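Sugar ABC transporter substrate-binding protein (Treponema pallidum subsp. pallidum, PDB 5U2P) probably serves as the periplasmic ligand-binding component of an ABC transporter, capturing a solute, perhaps a sugar, for uptake. Local coordinates at residues A[111-119]-A[343-351]. Residues are numbered along the deposited sequence; the frame is centred on the assembly and turned at random.
Sequences EAWIPDLLI and GLPAFRNTT
The F347 ring takes the methyl CD2 of L117 over one face, a CH-pi contact with CD2 3.6 Å from the ring centroid. D116 CB and W113 O lie in the plane of that ring, at its edge, and W113 CE3 meets F347 CZ obliquely at 3.8 Å. The F347 CB bond points away overall, yet CB still touches D116 O, and chi1 (-69°, CG anti to the carbonyl carbon) brings the ring alongside 111-119. L118, next along the chain, packs away from the F347 ring: CD1 touches P345 CG, and CD2 sits over one face of the R348 guanidinium, displaced toward NH1, 3.9 Å off.

Between these groups the backbones form a single beta bridge at L117 and F347. R348 N gives D116 O a nearly straight bond of 2.8 Å, and L118 N reaches A346 O at 3.0 Å. I119 N donates to a water 2.8 Å from A346 O. At the polar edge R348, bent at chi3 (-60°), brings NH2 to P115 O at 3.1 Å, the acceptor close to the guanidinium plane; NH2 also donates to a water 2.8 Å from L118 O, while NH1 goes to E368 O.

The loop between helix 101-104 and strand 131-132 thus meets that between helices 331-337 and 360-367. W113 and F347 pack against A329 of helix 318-329 and L131 of 131-132, an outermost strand of the five-stranded mixed sheet, and F347 also against Q334 of helix 331-337.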
loop_
_atom_site.group_PDB
_atom_site.type_symbol
_atom_site.label_atom_id
_atom_site.label_comp_id
_atom_site.label_asym_id
_atom_site.label_seq_id
_atom_site.Cartn_x
_atom_site.Cartn_y
_atom_site.Cartn_z
ATOM N N GLU A 111 -11.997 -8.007 -18.908
ATOM C CA GLU A 111 -11.380 -7.273 -20.008
ATOM C C GLU A 111 -10.027 -7.898 -20.340
ATOM O O GLU A 111 -9.354 -8.484 -19.473
ATOM C CB GLU A 111 -11.223 -5.782 -19.663
ATOM C CG GLU A 111 -12.549 -5.051 -19.458
ATOM C CD GLU A 111 -13.488 -5.168 -20.645
ATOM O OE1 GLU A 111 -13.166 -4.614 -21.709
ATOM O OE2 GLU A 111 -14.556 -5.810 -20.518
ATOM N N ALA A 112 -9.637 -7.781 -21.604
ATOM C CA ALA A 112 -8.436 -8.446 -22.103
ATOM C C ALA A 112 -7.151 -7.964 -21.460
ATOM O O ALA A 112 -6.151 -8.674 -21.496
ATOM C CB ALA A 112 -8.341 -8.274 -23.613
ATOM N N TRP A 113 -7.162 -6.770 -20.873
ATOM C CA TRP A 113 -5.947 -6.215 -20.273
ATOM C C TRP A 113 -5.749 -6.582 -18.796
ATOM O O TRP A 113 -4.699 -6.298 -18.227
ATOM C CB TRP A 113 -5.928 -4.691 -20.435
ATOM C CG TRP A 113 -7.222 -3.978 -20.104
ATOM C CD1 TRP A 113 -8.188 -3.617 -20.984
ATOM C CD2 TRP A 113 -7.654 -3.505 -18.819
ATOM N NE1 TRP A 113 -9.205 -2.959 -20.334
ATOM C CE2 TRP A 113 -8.899 -2.878 -19.005
ATOM C CE3 TRP A 113 -7.112 -3.558 -17.530
ATOM C CZ2 TRP A 113 -9.627 -2.330 -17.947
ATOM C CZ3 TRP A 113 -7.834 -3.003 -16.482
ATOM C CH2 TRP A 113 -9.077 -2.397 -16.701
ATOM N N ILE A 114 -6.742 -7.221 -18.174
ATOM C CA ILE A 114 -6.619 -7.588 -16.759
ATOM C C ILE A 114 -5.368 -8.438 -16.460
ATOM O O ILE A 114 -4.700 -8.219 -15.449
ATOM C CB ILE A 114 -7.882 -8.313 -16.280
ATOM C CG1 ILE A 114 -9.060 -7.338 -16.246
ATOM C CG2 ILE A 114 -7.689 -8.940 -14.906
ATOM C CD1 ILE A 114 -8.937 -6.222 -15.210
ATOM N N PRO A 115 -5.024 -9.397 -17.339
ATOM C CA PRO A 115 -3.797 -10.168 -17.070
ATOM C C PRO A 115 -2.496 -9.364 -17.087
ATOM O O PRO A 115 -1.471 -9.849 -16.600
ATOM C CB PRO A 115 -3.788 -11.206 -18.201
ATOM C CG PRO A 115 -5.205 -11.346 -18.592
ATOM C CD PRO A 115 -5.818 -9.997 -18.424
ATOM N N ASP A 116 -2.528 -8.162 -17.646
ATOM C CA ASP A 116 -1.340 -7.318 -17.737
ATOM C C ASP A 116 -1.136 -6.486 -16.461
ATOM O O ASP A 116 -0.079 -5.894 -16.255
ATOM C CB ASP A 116 -1.439 -6.391 -18.942
ATOM C CG ASP A 116 -1.367 -7.129 -20.266
ATOM O OD1 ASP A 116 -0.685 -8.176 -20.339
ATOM O OD2 ASP A 116 -1.988 -6.639 -21.237
ATOM N N LEU A 117 -2.142 -6.447 -15.597
ATOM C CA LEU A 117 -1.998 -5.742 -14.326
ATOM C C LEU A 117 -1.022 -6.442 -13.387
ATOM O O LEU A 117 -1.020 -7.669 -13.289
ATOM C CB LEU A 117 -3.347 -5.625 -13.628
ATOM C CG LEU A 117 -4.394 -4.760 -14.328
ATOM C CD1 LEU A 117 -5.729 -4.951 -13.645
ATOM C CD2 LEU A 117 -3.973 -3.309 -14.318
ATOM N N LEU A 118 -0.233 -5.659 -12.654
ATOM C CA LEU A 118 0.688 -6.228 -11.687
ATOM C C LEU A 118 -0.059 -6.724 -10.453
ATOM O O LEU A 118 0.165 -7.848 -9.992
ATOM C CB LEU A 118 1.749 -5.199 -11.299
ATOM C CG LEU A 118 2.662 -4.771 -12.456
ATOM C CD1 LEU A 118 3.562 -3.605 -12.082
ATOM C CD2 LEU A 118 3.499 -5.932 -12.963
ATOM N N ILE A 119 -0.915 -5.866 -9.908
ATOM C CA ILE A 119 -1.690 -6.165 -8.700
ATOM C C ILE A 119 -3.148 -5.768 -8.960
ATOM O O ILE A 119 -3.548 -4.635 -8.657
ATOM C CB ILE A 119 -1.168 -5.405 -7.454
ATOM C CG1 ILE A 119 0.355 -5.474 -7.340
ATOM C CG2 ILE A 119 -1.847 -5.958 -6.197
ATOM C CD1 ILE A 119 0.929 -4.511 -6.301
ATOM N N GLY A 343 5.295 7.194 -9.520
ATOM C CA GLY A 343 4.886 6.052 -8.726
ATOM C C GLY A 343 5.133 4.753 -9.458
ATOM O O GLY A 343 5.694 4.732 -10.559
ATOM N N LEU A 344 4.736 3.663 -8.816
ATOM C CA LEU A 344 4.930 2.338 -9.361
ATOM C C LEU A 344 3.961 2.106 -10.525
ATOM O O LEU A 344 2.820 2.574 -10.492
ATOM C CB LEU A 344 4.748 1.283 -8.256
ATOM C CG LEU A 344 5.830 1.312 -7.161
ATOM C CD1 LEU A 344 5.419 0.415 -5.998
ATOM C CD2 LEU A 344 7.178 0.886 -7.708
ATOM N N PRO A 345 4.413 1.387 -11.564
ATOM C CA PRO A 345 3.539 1.148 -12.715
ATOM C C PRO A 345 2.323 0.300 -12.351
ATOM O O PRO A 345 2.329 -0.433 -11.353
ATOM C CB PRO A 345 4.451 0.406 -13.704
ATOM C CG PRO A 345 5.446 -0.287 -12.841
ATOM C CD PRO A 345 5.697 0.669 -11.699
ATOM N N ALA A 346 1.289 0.390 -13.173
ATOM C CA ALA A 346 0.076 -0.414 -12.975
ATOM C C ALA A 346 0.142 -1.700 -13.789
ATOM O O ALA A 346 -0.424 -2.732 -13.406
ATOM C CB ALA A 346 -1.149 0.382 -13.368
ATOM N N PHE A 347 0.840 -1.617 -14.917
ATOM C CA PHE A 347 0.938 -2.712 -15.869
ATOM C C PHE A 347 2.363 -3.249 -16.051
ATOM O O PHE A 347 3.361 -2.546 -15.862
ATOM C CB PHE A 347 0.386 -2.270 -17.236
ATOM C CG PHE A 347 -1.108 -2.052 -17.251
ATOM C CD1 PHE A 347 -1.969 -3.072 -17.626
ATOM C CD2 PHE A 347 -1.645 -0.826 -16.887
ATOM C CE1 PHE A 347 -3.336 -2.873 -17.634
ATOM C CE2 PHE A 347 -3.007 -0.620 -16.893
ATOM C CZ PHE A 347 -3.860 -1.649 -17.268
ATOM N N ARG A 348 2.411 -4.526 -16.407
ATOM C CA ARG A 348 3.619 -5.208 -16.869
ATOM C C ARG A 348 4.312 -4.475 -18.023
ATOM O O ARG A 348 3.651 -3.972 -18.931
ATOM C CB ARG A 348 3.236 -6.614 -17.340
ATOM C CG ARG A 348 4.154 -7.730 -16.933
ATOM C CD ARG A 348 3.493 -9.077 -17.242
ATOM N NE ARG A 348 2.227 -9.242 -16.526
ATOM C CZ ARG A 348 2.140 -9.468 -15.220
ATOM N NH1 ARG A 348 3.249 -9.550 -14.498
ATOM N NH2 ARG A 348 0.957 -9.613 -14.636
ATOM N N ASN A 349 5.647 -4.443 -17.995
ATOM C CA ASN A 349 6.447 -3.966 -19.130
ATOM C C ASN A 349 6.227 -2.492 -19.463
ATOM O O ASN A 349 6.161 -2.116 -20.631
ATOM C CB ASN A 349 6.155 -4.812 -20.372
ATOM C CG ASN A 349 6.364 -6.297 -20.127
ATOM O OD1 ASN A 349 7.307 -6.696 -19.437
ATOM N ND2 ASN A 349 5.480 -7.124 -20.686
ATOM N N THR A 350 6.119 -1.668 -18.428
ATOM C CA THR A 350 6.081 -0.222 -18.583
ATOM C C THR A 350 7.508 0.317 -18.515
ATOM O O THR A 350 8.027 0.608 -17.434
ATOM C CB THR A 350 5.220 0.428 -17.498
ATOM O OG1 THR A 350 3.886 -0.104 -17.580
ATOM C CG2 THR A 350 5.157 1.922 -17.673
ATOM N N THR A 351 8.131 0.431 -19.685
ATOM C CA THR A 351 9.552 0.770 -19.781
ATOM C C THR A 351 9.908 2.108 -19.132
ATOM O O THR A 351 10.971 2.245 -18.535
ATOM C CB THR A 351 10.001 0.805 -21.259
ATOM O OG1 THR A 351 9.383 1.912 -21.936
ATOM C CG2 THR A 351 9.621 -0.481 -21.961
HETATM O O HOH W 1 0.727 -10.056 -11.555
HETATM O O HOH W 2 -1.720 -3.230 -10.939
#